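PDB 3QWU: DNA ligase from Aquifex aeolicus, which probably catalyses ATP-dependent nucleic-acid ligation through an enzyme-adenylate intermediate, and binds adenosine and calcium. Local coordinates for residues A[25-31]-A[101-105]; A[89-95]-A[118-122]; A[111-116]-A[151-156]. One frame throughout, in Å; residues are numbered along the deposited sequence.

Following the chain from the N terminus, contact 1 comes first: strand 27-32, in the N-terminal antiparallel sheet, meets the 101-105 loop that leads into helix 106-115. Contact 2 opens within that span, at the hairpin of strands 84-91 and 94-98, and closes beyond it on helix 119-123, so the two loops cross. Contact 3 opens at 111-116, between the segments of contact 2, and closes at strand 153-161; these two cross as well, whereas contact 1 is complete before contact 3 begins. Leu27 CD2 touches Tyr91 CD2 between contacts 1 and 2, and Leu112 CD1 packs on Tyr95 CB and Leu118 CD1 between contacts 2 and 3.

Contact 1. Residues A[25-31]-A[101-105]; sequences FGLEYLR and GGFIC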
loop_
_atom_site.group_PDB
_atom_site.type_symbol
_atom_site.label_atom_id
_atom_site.label_comp_id
_atom_site.label_asym_id
_atom_site.label_seq_id
_atom_site.Cartn_x
_atom_site.Cartn_y
_atom_site.Cartn_z
ATOM N N PHE A 25 24.421 28.480 -4.677
ATOM C CA PHE A 25 25.846 28.632 -4.938
ATOM C C PHE A 25 26.169 29.739 -5.920
ATOM O O PHE A 25 27.201 29.680 -6.589
ATOM C CB PHE A 25 26.459 27.313 -5.409
ATOM C CG PHE A 25 26.566 26.301 -4.321
ATOM C CD1 PHE A 25 25.486 25.498 -3.992
ATOM C CD2 PHE A 25 27.747 26.162 -3.605
ATOM C CE1 PHE A 25 25.592 24.576 -2.978
ATOM C CE2 PHE A 25 27.857 25.253 -2.601
ATOM C CZ PHE A 25 26.781 24.451 -2.279
ATOM N N GLY A 26 25.310 30.757 -5.982
ATOM C CA GLY A 26 25.509 31.885 -6.893
ATOM C C GLY A 26 24.918 31.681 -8.277
ATOM O O GLY A 26 25.073 32.520 -9.151
ATOM N N LEU A 27 24.236 30.570 -8.482
ATOM C CA LEU A 27 23.722 30.232 -9.793
ATOM C C LEU A 27 22.229 30.330 -9.708
ATOM O O LEU A 27 21.626 29.877 -8.729
ATOM C CB LEU A 27 24.087 28.796 -10.209
ATOM C CG LEU A 27 25.539 28.376 -10.461
ATOM C CD1 LEU A 27 26.363 28.379 -9.172
ATOM C CD2 LEU A 27 25.564 26.971 -11.095
ATOM N N GLU A 28 21.642 30.886 -10.760
ATOM C CA GLU A 28 20.196 30.999 -10.900
ATOM C C GLU A 28 19.825 30.081 -12.046
ATOM O O GLU A 28 20.455 30.163 -13.101
ATOM C CB GLU A 28 19.823 32.438 -11.216
ATOM C CG GLU A 28 18.481 32.828 -10.631
ATOM C CD GLU A 28 18.209 34.344 -10.745
ATOM O OE1 GLU A 28 19.158 35.142 -10.958
ATOM O OE2 GLU A 28 17.028 34.721 -10.618
ATOM N N TYR A 29 18.852 29.192 -11.836
ATOM C CA TYR A 29 18.546 28.172 -12.843
ATOM C C TYR A 29 17.084 27.766 -12.809
ATOM O O TYR A 29 16.363 28.115 -11.877
ATOM C CB TYR A 29 19.486 26.935 -12.724
ATOM C CG TYR A 29 19.384 26.097 -11.449
ATOM C CD1 TYR A 29 18.914 24.780 -11.473
ATOM C CD2 TYR A 29 19.797 26.601 -10.229
ATOM C CE1 TYR A 29 18.858 23.996 -10.292
ATOM C CE2 TYR A 29 19.735 25.837 -9.044
ATOM C CZ TYR A 29 19.267 24.542 -9.076
ATOM O OH TYR A 29 19.202 23.844 -7.880
ATOM N N LEU A 30 16.644 27.073 -13.856
ATOM C CA LEU A 30 15.296 26.501 -13.909
ATOM C C LEU A 30 15.414 25.001 -13.711
ATOM O O LEU A 30 16.332 24.378 -14.255
ATOM C CB LEU A 30 14.639 26.826 -15.240
ATOM C CG LEU A 30 14.372 28.331 -15.472
ATOM C CD1 LEU A 30 15.659 29.135 -15.899
ATOM C CD2 LEU A 30 13.282 28.510 -16.481
ATOM N N ARG A 31 14.510 24.430 -12.913
ATOM C CA ARG A 31 14.580 23.021 -12.515
ATOM C C ARG A 31 13.284 22.293 -12.793
ATOM O O ARG A 31 12.222 22.716 -12.344
ATOM C CB ARG A 31 14.856 22.930 -11.021
ATOM C CG ARG A 31 14.960 21.511 -10.488
ATOM C CD ARG A 31 15.270 21.508 -9.016
ATOM N NE ARG A 31 14.109 21.854 -8.192
ATOM C CZ ARG A 31 13.159 21.003 -7.781
ATOM N NH1 ARG A 31 13.171 19.733 -8.123
ATOM N NH2 ARG A 31 12.183 21.438 -7.017
ATOM N N GLY A 101 16.627 15.128 -8.378
ATOM C CA GLY A 101 15.575 16.119 -8.502
ATOM C C GLY A 101 16.017 17.380 -9.209
ATOM O O GLY A 101 15.186 18.174 -9.634
ATOM N N GLY A 102 17.328 17.579 -9.320
ATOM C CA GLY A 102 17.861 18.737 -10.002
ATOM C C GLY A 102 18.255 19.875 -9.089
ATOM O O GLY A 102 18.499 20.971 -9.565
ATOM N N PHE A 103 18.325 19.638 -7.780
ATOM C CA PHE A 103 18.897 20.632 -6.898
ATOM C C PHE A 103 20.426 20.531 -6.916
ATOM O O PHE A 103 21.008 19.449 -7.117
ATOM C CB PHE A 103 18.435 20.436 -5.475
ATOM C CG PHE A 103 16.955 20.562 -5.279
ATOM C CD1 PHE A 103 16.373 21.810 -5.085
ATOM C CD2 PHE A 103 16.150 19.422 -5.237
ATOM C CE1 PHE A 103 15.025 21.940 -4.864
ATOM C CE2 PHE A 103 14.767 19.546 -5.024
ATOM C CZ PHE A 103 14.216 20.822 -4.834
ATOM N N ILE A 104 21.085 21.655 -6.666
ATOM C CA ILE A 104 22.520 21.618 -6.407
ATOM C C ILE A 104 22.670 21.143 -4.984
ATOM O O ILE A 104 22.257 21.823 -4.052
ATOM C CB ILE A 104 23.214 22.984 -6.608
ATOM C CG1 ILE A 104 23.001 23.456 -8.048
ATOM C CG2 ILE A 104 24.720 22.870 -6.346
ATOM C CD1 ILE A 104 23.638 24.768 -8.333
ATOM N N CYS A 105 23.264 19.955 -4.849
ATOM C CA CYS A 105 23.410 19.285 -3.556
ATOM C C CYS A 105 24.560 19.912 -2.809
ATOM O O CYS A 105 25.707 19.825 -3.257
ATOM C CB CYS A 105 23.717 17.814 -3.733
ATOM S SG CYS A 105 23.890 17.029 -2.094
#
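This is a buried strand-to-loop contact, in which Tyr29 and Arg31 on strand 27-32 of the N-terminal sheet, with Phe25 in the turn just before it, meet Gly102, Phe103 and Ile104 in the loop before helix 106-115. The Arg31 guanidinium lies on one face of the Phe103 ring, planes 26° apart, and Arg31 CZ stands 3.7 Å from the ring centroid, a cation-pi stack. CD sits over the same ring in a CH-pi contact; the bend at chi3 (75°) then swings NE and the guanidinium so that Arg31 NH1 reaches Gly101 O at 3.0 Å, the acceptor in the guanidinium plane but the donor above the carbonyl plane. Glu22 on strand 19-24 pairs with NE. Tyr29 OH accepts from Ile104 N at 3.1 Å, and a weak bond runs from the same hydroxyl to Gly102 O, at the ring edge. Farther along, Ile104 spreads its branches: CG2 meets Phe25 CD1 at 3.6 Å, while CD1 meets Leu27 CD2 at 4.0 Å. Gly102 lies so close that a CB there would clash with Arg31 CG. The loop, ending at the N-cap Cys105, thus packs on the N-terminal antiparallel sheet, with Gly101 about 10 Å from the adenosine of the probable nucleotidyltransferase domain.

Contact 2. Residues A[89-95]-A[118-122]; sequences FKYGDNY and LRILD
Two donors from the hairpin, Lys90 NZ and Tyr95 OH, converge on one carboxylate oxygen of helix 119-123, Asp122 OD1, and form the polar part of the contact. The salt bridge from Lys90 NZ to Asp122 OD1 measures 2.8 Å and comes from above the carboxylate plane, 37° out of it. Tyr95 OH gives the shorter bond, 2.6 Å to Asp122 OD1, which accepts on its syn lone pair. The ring and carboxylate planes are 45° apart, and the oxygen sits at the ring edge. Lys90 can span this gap because its chain is extended: CG is anti to the backbone N (chi1 -156°) and every later torsion is near 180°. With both donors on one oxygen, the charge of the lysine probably helps to stabilise the carboxylate in its ionised form.

The apolar part is carried by Leu118 and Leu121. Leu118 CB rests over one face of the Tyr95 ring, 4.2 Å from its centroid in a CH-pi contact, and Leu118 CD1 packs on Tyr95 CB at 3.8 Å. Leu121 CD1 approaches the backbone of the hairpin at Phe89 C, also at 3.8 Å, and Leu118 and Leu121 continue onto Ile129 of strand 127-134. A type II' turn from Tyr91 to Asn94 connects the two strands, and the arrangement is that of a short helix packed against a beta hairpin at the edge of an antiparallel sheet.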
loop_
_atom_site.group_PDB
_atom_site.type_symbol
_atom_site.label_atom_id
_atom_site.label_comp_id
_atom_site.label_asym_id
_atom_site.label_seq_id
_atom_site.Cartn_x
_atom_site.Cartn_y
_atom_site.Cartn_z
ATOM N N PHE A 89 29.146 18.442 -13.020
ATOM C CA PHE A 89 29.607 19.235 -14.169
ATOM C C PHE A 89 30.423 20.463 -13.803
ATOM O O PHE A 89 30.392 20.935 -12.667
ATOM C CB PHE A 89 28.424 19.699 -15.014
ATOM C CG PHE A 89 27.489 20.605 -14.297
ATOM C CD1 PHE A 89 26.470 20.096 -13.541
ATOM C CD2 PHE A 89 27.631 21.974 -14.386
ATOM C CE1 PHE A 89 25.622 20.937 -12.883
ATOM C CE2 PHE A 89 26.777 22.811 -13.749
ATOM C CZ PHE A 89 25.774 22.298 -12.992
ATOM N N LYS A 90 31.079 21.024 -14.826
ATOM C CA LYS A 90 31.886 22.229 -14.685
ATOM C C LYS A 90 31.143 23.474 -15.182
ATOM O O LYS A 90 30.562 23.461 -16.261
ATOM C CB LYS A 90 33.202 22.037 -15.444
ATOM C CG LYS A 90 34.312 22.917 -14.922
ATOM C CD LYS A 90 35.586 22.837 -15.741
ATOM C CE LYS A 90 36.577 23.879 -15.186
ATOM N NZ LYS A 90 37.869 23.878 -15.846
ATOM N N TYR A 91 31.155 24.546 -14.389
ATOM C CA TYR A 91 30.605 25.838 -14.795
ATOM C C TYR A 91 31.638 26.890 -14.391
ATOM O O TYR A 91 31.945 27.038 -13.216
ATOM C CB TYR A 91 29.261 26.095 -14.092
ATOM C CG TYR A 91 28.287 27.107 -14.747
ATOM C CD1 TYR A 91 28.691 28.019 -15.704
ATOM C CD2 TYR A 91 26.946 27.121 -14.379
ATOM C CE1 TYR A 91 27.759 28.908 -16.306
ATOM C CE2 TYR A 91 26.022 28.012 -14.952
ATOM C CZ TYR A 91 26.426 28.894 -15.910
ATOM O OH TYR A 91 25.475 29.736 -16.425
ATOM N N GLY A 92 32.172 27.638 -15.352
ATOM C CA GLY A 92 33.228 28.601 -15.018
ATOM C C GLY A 92 34.455 27.853 -14.512
ATOM O O GLY A 92 34.898 26.908 -15.169
ATOM N N ASP A 93 34.999 28.217 -13.352
ATOM C CA ASP A 93 36.097 27.406 -12.767
ATOM C C ASP A 93 35.622 26.642 -11.514
ATOM O O ASP A 93 36.392 26.384 -10.594
ATOM C CB ASP A 93 37.353 28.262 -12.452
ATOM C CG ASP A 93 38.646 27.373 -12.146
ATOM O OD1 ASP A 93 38.936 26.410 -12.912
ATOM O OD2 ASP A 93 39.391 27.670 -11.157
ATOM N N ASN A 94 34.344 26.285 -11.502
ATOM C CA ASN A 94 33.726 25.583 -10.379
ATOM C C ASN A 94 33.124 24.320 -10.852
ATOM O O ASN A 94 32.888 24.134 -12.023
ATOM C CB ASN A 94 32.618 26.419 -9.735
ATOM C CG ASN A 94 33.135 27.725 -9.214
ATOM O OD1 ASN A 94 34.077 27.756 -8.407
ATOM N ND2 ASN A 94 32.553 28.820 -9.691
ATOM N N TYR A 95 32.867 23.454 -9.894
ATOM C CA TYR A 95 32.294 22.159 -10.135
ATOM C C TYR A 95 31.080 22.025 -9.233
ATOM O O TYR A 95 31.105 22.468 -8.080
ATOM C CB TYR A 95 33.318 21.097 -9.788
ATOM C CG TYR A 95 34.687 21.349 -10.372
ATOM C CD1 TYR A 95 34.970 21.040 -11.699
ATOM C CD2 TYR A 95 35.711 21.875 -9.577
ATOM C CE1 TYR A 95 36.250 21.254 -12.236
ATOM C CE2 TYR A 95 36.993 22.096 -10.088
ATOM C CZ TYR A 95 37.266 21.792 -11.424
ATOM O OH TYR A 95 38.557 22.021 -11.927
ATOM N N LEU A 118 38.587 15.861 -10.773
ATOM C CA LEU A 118 37.815 16.458 -11.839
ATOM C C LEU A 118 38.639 17.136 -12.963
ATOM O O LEU A 118 38.105 17.949 -13.738
ATOM C CB LEU A 118 36.779 17.406 -11.227
ATOM C CG LEU A 118 35.614 16.617 -10.572
ATOM C CD1 LEU A 118 34.634 17.568 -9.855
ATOM C CD2 LEU A 118 34.838 15.707 -11.603
ATOM N N ARG A 119 39.919 16.758 -13.062
ATOM C CA ARG A 119 40.767 16.968 -14.266
ATOM C C ARG A 119 40.027 16.622 -15.551
ATOM O O ARG A 119 40.055 17.383 -16.510
ATOM C CB ARG A 119 42.024 16.069 -14.179
ATOM C CG ARG A 119 43.164 16.369 -15.123
ATOM C CD ARG A 119 44.418 15.545 -14.742
ATOM N NE ARG A 119 44.827 14.587 -15.792
ATOM C CZ ARG A 119 44.841 13.246 -15.692
ATOM N NH1 ARG A 119 44.463 12.629 -14.568
ATOM N NH2 ARG A 119 45.231 12.493 -16.736
ATOM N N ILE A 120 39.369 15.464 -15.565
ATOM C CA ILE A 120 38.518 15.064 -16.723
ATOM C C ILE A 120 37.555 16.169 -17.225
ATOM O O ILE A 120 37.413 16.388 -18.420
ATOM C CB ILE A 120 37.743 13.768 -16.440
ATOM C CG1 ILE A 120 36.881 13.361 -17.640
ATOM C CG2 ILE A 120 36.828 13.927 -15.243
ATOM C CD1 ILE A 120 36.155 12.023 -17.438
ATOM N N LEU A 121 36.932 16.892 -16.321
ATOM C CA LEU A 121 36.080 18.011 -16.720
ATOM C C LEU A 121 36.953 19.175 -17.216
ATOM O O LEU A 121 36.670 19.779 -18.264
ATOM C CB LEU A 121 35.124 18.461 -15.569
ATOM C CG LEU A 121 34.105 17.392 -15.057
ATOM C CD1 LEU A 121 33.201 17.913 -13.935
ATOM C CD2 LEU A 121 33.242 16.795 -16.198
ATOM N N ASP A 122 38.027 19.484 -16.507
ATOM C CA ASP A 122 38.919 20.532 -16.980
ATOM C C ASP A 122 39.304 20.292 -18.438
ATOM O O ASP A 122 39.351 21.248 -19.229
ATOM C CB ASP A 122 40.168 20.632 -16.121
ATOM C CG ASP A 122 39.860 21.048 -14.693
ATOM O OD1 ASP A 122 38.797 21.668 -14.460
ATOM O OD2 ASP A 122 40.668 20.746 -13.798
#

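Contact 3. Residues A[111-116]-A[151-156]; sequences RLPDLI and DVQLFV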
loop_
_atom_site.group_PDB
_atom_site.type_symbol
_atom_site.label_atom_id
_atom_site.label_comp_id
_atom_site.label_asym_id
_atom_site.label_seq_id
_atom_site.Cartn_x
_atom_site.Cartn_y
_atom_site.Cartn_z
ATOM N N ARG A 111 31.771 18.054 -1.047
ATOM C CA ARG A 111 32.710 16.956 -0.927
ATOM C C ARG A 111 33.335 16.438 -2.240
ATOM O O ARG A 111 34.140 15.526 -2.185
ATOM C CB ARG A 111 32.042 15.816 -0.186
ATOM C CG ARG A 111 31.591 16.161 1.216
ATOM C CD ARG A 111 32.746 16.475 2.127
ATOM N NE ARG A 111 33.717 15.385 2.122
ATOM C CZ ARG A 111 33.584 14.255 2.798
ATOM N NH1 ARG A 111 34.499 13.328 2.689
ATOM N NH2 ARG A 111 32.535 14.052 3.574
ATOM N N LEU A 112 33.008 17.039 -3.398
ATOM C CA LEU A 112 33.592 16.645 -4.692
ATOM C C LEU A 112 35.108 16.404 -4.661
ATOM O O LEU A 112 35.591 15.385 -5.155
ATOM C CB LEU A 112 33.247 17.684 -5.762
ATOM C CG LEU A 112 31.794 17.656 -6.266
ATOM C CD1 LEU A 112 31.564 18.657 -7.460
ATOM C CD2 LEU A 112 31.378 16.237 -6.663
ATOM N N PRO A 113 35.870 17.318 -4.050
ATOM C CA PRO A 113 37.335 17.113 -4.030
ATOM C C PRO A 113 37.836 15.903 -3.248
ATOM O O PRO A 113 38.857 15.313 -3.573
ATOM C CB PRO A 113 37.867 18.427 -3.425
ATOM C CG PRO A 113 36.708 19.470 -3.688
ATOM C CD PRO A 113 35.475 18.632 -3.508
ATOM N N ASP A 114 37.102 15.490 -2.246
ATOM C CA ASP A 114 37.369 14.220 -1.614
ATOM C C ASP A 114 36.833 13.022 -2.362
ATOM O O ASP A 114 37.334 11.908 -2.169
ATOM C CB ASP A 114 36.781 14.238 -0.227
ATOM C CG ASP A 114 37.407 15.288 0.629
ATOM O OD1 ASP A 114 38.638 15.442 0.509
ATOM O OD2 ASP A 114 36.695 15.955 1.391
ATOM N N LEU A 115 35.806 13.212 -3.191
ATOM C CA LEU A 115 35.135 12.092 -3.821
ATOM C C LEU A 115 35.731 11.665 -5.180
ATOM O O LEU A 115 35.728 10.460 -5.534
ATOM C CB LEU A 115 33.655 12.396 -3.971
ATOM C CG LEU A 115 32.861 12.570 -2.653
ATOM C CD1 LEU A 115 31.490 13.094 -2.998
ATOM C CD2 LEU A 115 32.738 11.292 -1.869
ATOM N N ILE A 116 36.251 12.625 -5.932
ATOM C CA ILE A 116 36.604 12.390 -7.322
ATOM C C ILE A 116 37.479 13.523 -7.845
ATOM O O ILE A 116 37.279 14.700 -7.539
ATOM C CB ILE A 116 35.347 12.239 -8.189
ATOM C CG1 ILE A 116 35.741 11.827 -9.601
ATOM C CG2 ILE A 116 34.503 13.550 -8.244
ATOM C CD1 ILE A 116 34.584 11.582 -10.521
ATOM N N ASP A 151 32.170 7.263 5.827
ATOM C CA ASP A 151 32.069 8.470 5.008
ATOM C C ASP A 151 31.207 8.121 3.791
ATOM O O ASP A 151 30.156 7.510 3.958
ATOM C CB ASP A 151 33.481 8.968 4.636
ATOM C CG ASP A 151 33.507 10.429 4.209
ATOM O OD1 ASP A 151 32.547 11.195 4.491
ATOM O OD2 ASP A 151 34.522 10.826 3.609
ATOM N N VAL A 152 31.654 8.500 2.591
ATOM C CA VAL A 152 30.946 8.240 1.354
ATOM C C VAL A 152 31.985 8.113 0.270
ATOM O O VAL A 152 33.127 8.582 0.411
ATOM C CB VAL A 152 30.035 9.408 0.962
ATOM C CG1 VAL A 152 28.738 9.297 1.651
ATOM C CG2 VAL A 152 30.707 10.713 1.319
ATOM N N GLN A 153 31.552 7.507 -0.838
ATOM C CA GLN A 153 32.402 7.170 -1.968
ATOM C C GLN A 153 31.509 7.333 -3.173
ATOM O O GLN A 153 30.288 7.292 -3.049
ATOM C CB GLN A 153 32.906 5.731 -1.884
ATOM C CG GLN A 153 34.160 5.559 -1.019
ATOM C CD GLN A 153 34.641 4.099 -0.984
ATOM O OE1 GLN A 153 34.580 3.404 -1.998
ATOM N NE2 GLN A 153 35.079 3.624 0.200
ATOM N N LEU A 154 32.136 7.506 -4.323
ATOM C CA LEU A 154 31.436 7.853 -5.504
ATOM C C LEU A 154 31.814 6.834 -6.559
ATOM O O LEU A 154 32.930 6.418 -6.624
ATOM C CB LEU A 154 31.789 9.269 -5.865
ATOM C CG LEU A 154 31.321 9.815 -7.181
ATOM C CD1 LEU A 154 31.221 11.322 -7.063
ATOM C CD2 LEU A 154 32.321 9.362 -8.209
ATOM N N PHE A 155 30.846 6.409 -7.341
ATOM C CA PHE A 155 31.045 5.439 -8.368
ATOM C C PHE A 155 30.387 5.874 -9.666
ATOM O O PHE A 155 29.163 5.876 -9.756
ATOM C CB PHE A 155 30.453 4.118 -7.895
ATOM C CG PHE A 155 31.112 3.560 -6.631
ATOM C CD1 PHE A 155 32.267 2.836 -6.696
ATOM C CD2 PHE A 155 30.567 3.775 -5.397
ATOM C CE1 PHE A 155 32.893 2.317 -5.503
ATOM C CE2 PHE A 155 31.185 3.248 -4.230
ATOM C CZ PHE A 155 32.363 2.560 -4.315
ATOM N N VAL A 156 31.201 6.272 -10.654
ATOM C CA VAL A 156 30.730 6.598 -11.983
ATOM C C VAL A 156 30.092 5.369 -12.691
ATOM O O VAL A 156 30.617 4.252 -12.621
ATOM C CB VAL A 156 31.927 7.121 -12.885
ATOM C CG1 VAL A 156 31.430 7.448 -14.323
ATOM C CG2 VAL A 156 32.616 8.310 -12.259
HETATM O O HOH W 1 35.007 8.409 -3.970
#
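Arg111 and Asp151 meet end-on, whereas Leu115 and Ile116 pack against Leu154 in the apolar part of the contact. There Leu154 CD2 lies 3.9 Å from Ile116 CD1, and Leu154 CD1 is 4.1 Å from Leu115 CB. Leu115 CD2 turns to Val152, at 3.8 Å from its CG2. The looser side is bridged by a water, which donates to Leu115 O at 2.7 Å and accepts from Leu154 N at 3.0 Å, so helix end and strand are linked there without a direct backbone bond. At the polar end, Arg111 grips the carboxylate with two nitrogens: NH1 to Asp151 OD2 at 2.7 Å and NH2 to Asp151 OD1 at 3.0 Å, both on syn lone pairs, the two planes only 11° apart. Bends at chi2 (-65°) and chi3 (-54°) fold the chain back so that NE also meets Asp114 OD2, on its anti lone pair. A leucine in place of Arg111 would probably leave Asp151 and Asp114 without their shared positive partner. NH2 also bonds Lys309 O, bringing in strand 303-310. Helix 106-115 thus ends over strand 153-161, with Ile88 of strand 84-91 and Ala131 of strand 127-134 beside Leu154.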